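Local coordinates for prolyl-tRNA synthetase (Giardia lamblia ATCC 50803, PDB 3IAL), which probably catalyses the ATP-dependent attachment of L-proline to tRNA(Pro), and is held here with its prolyl-adenylate intermediate, at residues A271-S274 with T275-A279. Numbering follows the deposited sequence.
Sequences AGIS and TRVLA. With PR8 (5'-O-[(R)-hydroxy{[(2S)-pyrrolidin-2-ylcarbonyl]oxy}phosphoryl]adenosine), chain H.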
loop_
_atom_site.group_PDB
_atom_site.type_symbol
_atom_site.label_atom_id
_atom_site.label_comp_id
_atom_site.label_asym_id
_atom_site.label_seq_id
_atom_site.Cartn_x
_atom_site.Cartn_y
_atom_site.Cartn_z
ATOM N N ALA B 271 -12.600 4.854 12.331
ATOM C CA ALA B 271 -13.349 4.746 11.091
ATOM C C ALA B 271 -12.772 3.622 10.265
ATOM O O ALA B 271 -11.555 3.476 10.180
ATOM C CB ALA B 271 -13.304 6.055 10.311
ATOM N N GLY B 272 -13.652 2.838 9.652
ATOM C CA GLY B 272 -13.236 1.677 8.876
ATOM C C GLY B 272 -13.974 1.554 7.558
ATOM O O GLY B 272 -15.197 1.706 7.504
ATOM N N ILE B 273 -13.213 1.305 6.500
ATOM C CA ILE B 273 -13.747 0.891 5.200
ATOM C C ILE B 273 -12.945 -0.307 4.685
ATOM O O ILE B 273 -11.740 -0.408 4.906
ATOM C CB ILE B 273 -13.739 2.025 4.144
ATOM C CG1 ILE B 273 -12.330 2.587 3.924
ATOM C CG2 ILE B 273 -14.699 3.122 4.547
ATOM C CD1 ILE B 273 -12.162 3.325 2.579
ATOM N N SER B 274 -13.633 -1.222 4.015
ATOM C CA SER B 274 -13.033 -2.448 3.549
ATOM C C SER B 274 -13.288 -2.632 2.047
ATOM O O SER B 274 -13.695 -1.692 1.355
ATOM C CB SER B 274 -13.632 -3.613 4.328
ATOM O OG SER B 274 -14.937 -3.914 3.850
ATOM N N THR B 275 -13.056 -3.857 1.574
ATOM C CA THR B 275 -13.340 -4.284 0.200
ATOM C C THR B 275 -14.817 -4.162 -0.201
ATOM O O THR B 275 -15.150 -4.215 -1.394
ATOM C CB THR B 275 -12.955 -5.757 0.018
ATOM O OG1 THR B 275 -13.650 -6.549 0.990
ATOM C CG2 THR B 275 -11.446 -5.953 0.180
ATOM N N ARG B 276 -15.698 -4.027 0.788
ATOM C CA ARG B 276 -17.123 -3.767 0.540
ATOM C C ARG B 276 -17.396 -2.504 -0.278
ATOM O O ARG B 276 -18.401 -2.433 -0.975
ATOM C CB ARG B 276 -17.881 -3.674 1.865
ATOM C CG ARG B 276 -18.001 -4.994 2.559
ATOM C CD ARG B 276 -18.770 -4.851 3.841
ATOM N NE ARG B 276 -19.206 -6.143 4.336
ATOM C CZ ARG B 276 -20.001 -6.325 5.378
ATOM N NH1 ARG B 276 -20.469 -5.286 6.071
ATOM N NH2 ARG B 276 -20.337 -7.566 5.722
ATOM N N VAL B 277 -16.524 -1.503 -0.175
ATOM C CA VAL B 277 -16.648 -0.285 -0.985
ATOM C C VAL B 277 -16.553 -0.649 -2.474
ATOM O O VAL B 277 -17.388 -0.220 -3.281
ATOM C CB VAL B 277 -15.568 0.758 -0.635
ATOM C CG1 VAL B 277 -15.745 2.030 -1.468
ATOM C CG2 VAL B 277 -15.593 1.095 0.855
ATOM N N LEU B 278 -15.545 -1.460 -2.816
ATOM C CA LEU B 278 -15.383 -1.977 -4.173
ATOM C C LEU B 278 -16.594 -2.827 -4.567
ATOM O O LEU B 278 -17.135 -2.666 -5.657
ATOM C CB LEU B 278 -14.088 -2.788 -4.296
ATOM C CG LEU B 278 -13.736 -3.384 -5.663
ATOM C CD1 LEU B 278 -13.582 -2.284 -6.705
ATOM C CD2 LEU B 278 -12.463 -4.242 -5.584
ATOM N N ALA B 279 -17.032 -3.708 -3.674
ATOM C CA ALA B 279 -18.244 -4.496 -3.913
ATOM C C ALA B 279 -19.409 -3.600 -4.355
ATOM O O ALA B 279 -20.086 -3.907 -5.339
ATOM C CB ALA B 279 -18.625 -5.289 -2.679
HETATM C C PR8 H . -14.643 -1.186 12.902
HETATM N N PR8 H . -12.522 -0.849 14.008
HETATM O O PR8 H . -14.249 -2.346 12.770
HETATM P P PR8 H . -16.697 -1.768 11.630
HETATM N N1 PR8 H . -15.858 -8.761 4.938
HETATM C C2 PR8 H . -15.636 -7.616 4.303
HETATM N N3 PR8 H . -15.747 -6.433 4.912
HETATM C C4 PR8 H . -16.092 -6.348 6.195
HETATM C C5 PR8 H . -16.343 -7.526 6.891
HETATM C C6 PR8 H . -16.215 -8.749 6.237
HETATM N N6 PR8 H . -16.443 -9.888 6.892
HETATM N N7 PR8 H . -16.665 -7.193 8.135
HETATM C C8 PR8 H . -16.623 -5.862 8.226
HETATM N N9 PR8 H . -16.281 -5.335 7.042
HETATM C CA PR8 H . -13.747 -0.152 13.582
HETATM C CB PR8 H . -13.329 0.889 12.556
HETATM C CD PR8 H . -11.385 -0.066 13.536
HETATM C CG PR8 H . -11.883 0.512 12.206
HETATM C "C1'" PR8 H . -16.140 -3.869 6.769
HETATM O O10 PR8 H . -15.855 -0.709 12.510
HETATM O O1P PR8 H . -17.237 -2.898 12.429
HETATM C "C2'" PR8 H . -17.495 -3.123 6.821
HETATM O "O2'" PR8 H . -17.557 -2.145 5.771
HETATM O O2P PR8 H . -17.893 -0.913 10.984
HETATM C "C3'" PR8 H . -17.415 -2.375 8.131
HETATM O "O3'" PR8 H . -18.268 -1.228 8.102
HETATM C "C4'" PR8 H . -15.960 -1.954 8.032
HETATM O "O4'" PR8 H . -15.317 -3.227 7.794
HETATM C "C5'" PR8 H . -15.538 -1.314 9.336
HETATM O "O5'" PR8 H . -15.746 -2.210 10.410
HETATM O O HOH W 1 -12.857 -1.331 -1.218
#
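Ser274 OG makes two hydrogen bonds, accepting from the backbone of Arg276 and donating to the adenine of the bound prolyl-adenylate. Arg276 N reaches Ser274 OG over 3.2 Å in a nearly straight capping bond. The bond from Ser274 OG to PR8 N3 is shorter, at 2.9 Å. With chi1 at 77°, OG lies between the backbone N and carbonyl carbon of its own residue, where one hydroxyl serves both partners. Ser274 O also has two partners: Val277 N at 3.2 Å, and a water that relays it to Leu278 N. Ser274 ends strand 263-274 and caps the turn that leads into the helix of Arg276, Val277 and Leu278; this strand and helix form motif 3 of the class II synthetase core, and Arg276 is the motif 3 arginine. The Arg276 chain, extended from CG to NE, lays the guanidinium over the adenine, with PR8 C4 3.6 Å above its plane and offset toward its rim; Gln237 O and Ile163 O hold NH1 and NE. Upstream, the backbone of Gly272 runs past the prolyl ring, its N 3.5 Å from PR8 CB. Facing helix 180-201, Val277 CG2 packs against Ile273 CB at 3.9 Å; Phe198 lies against Val277, and Ile194 and Ile197 against Ile273.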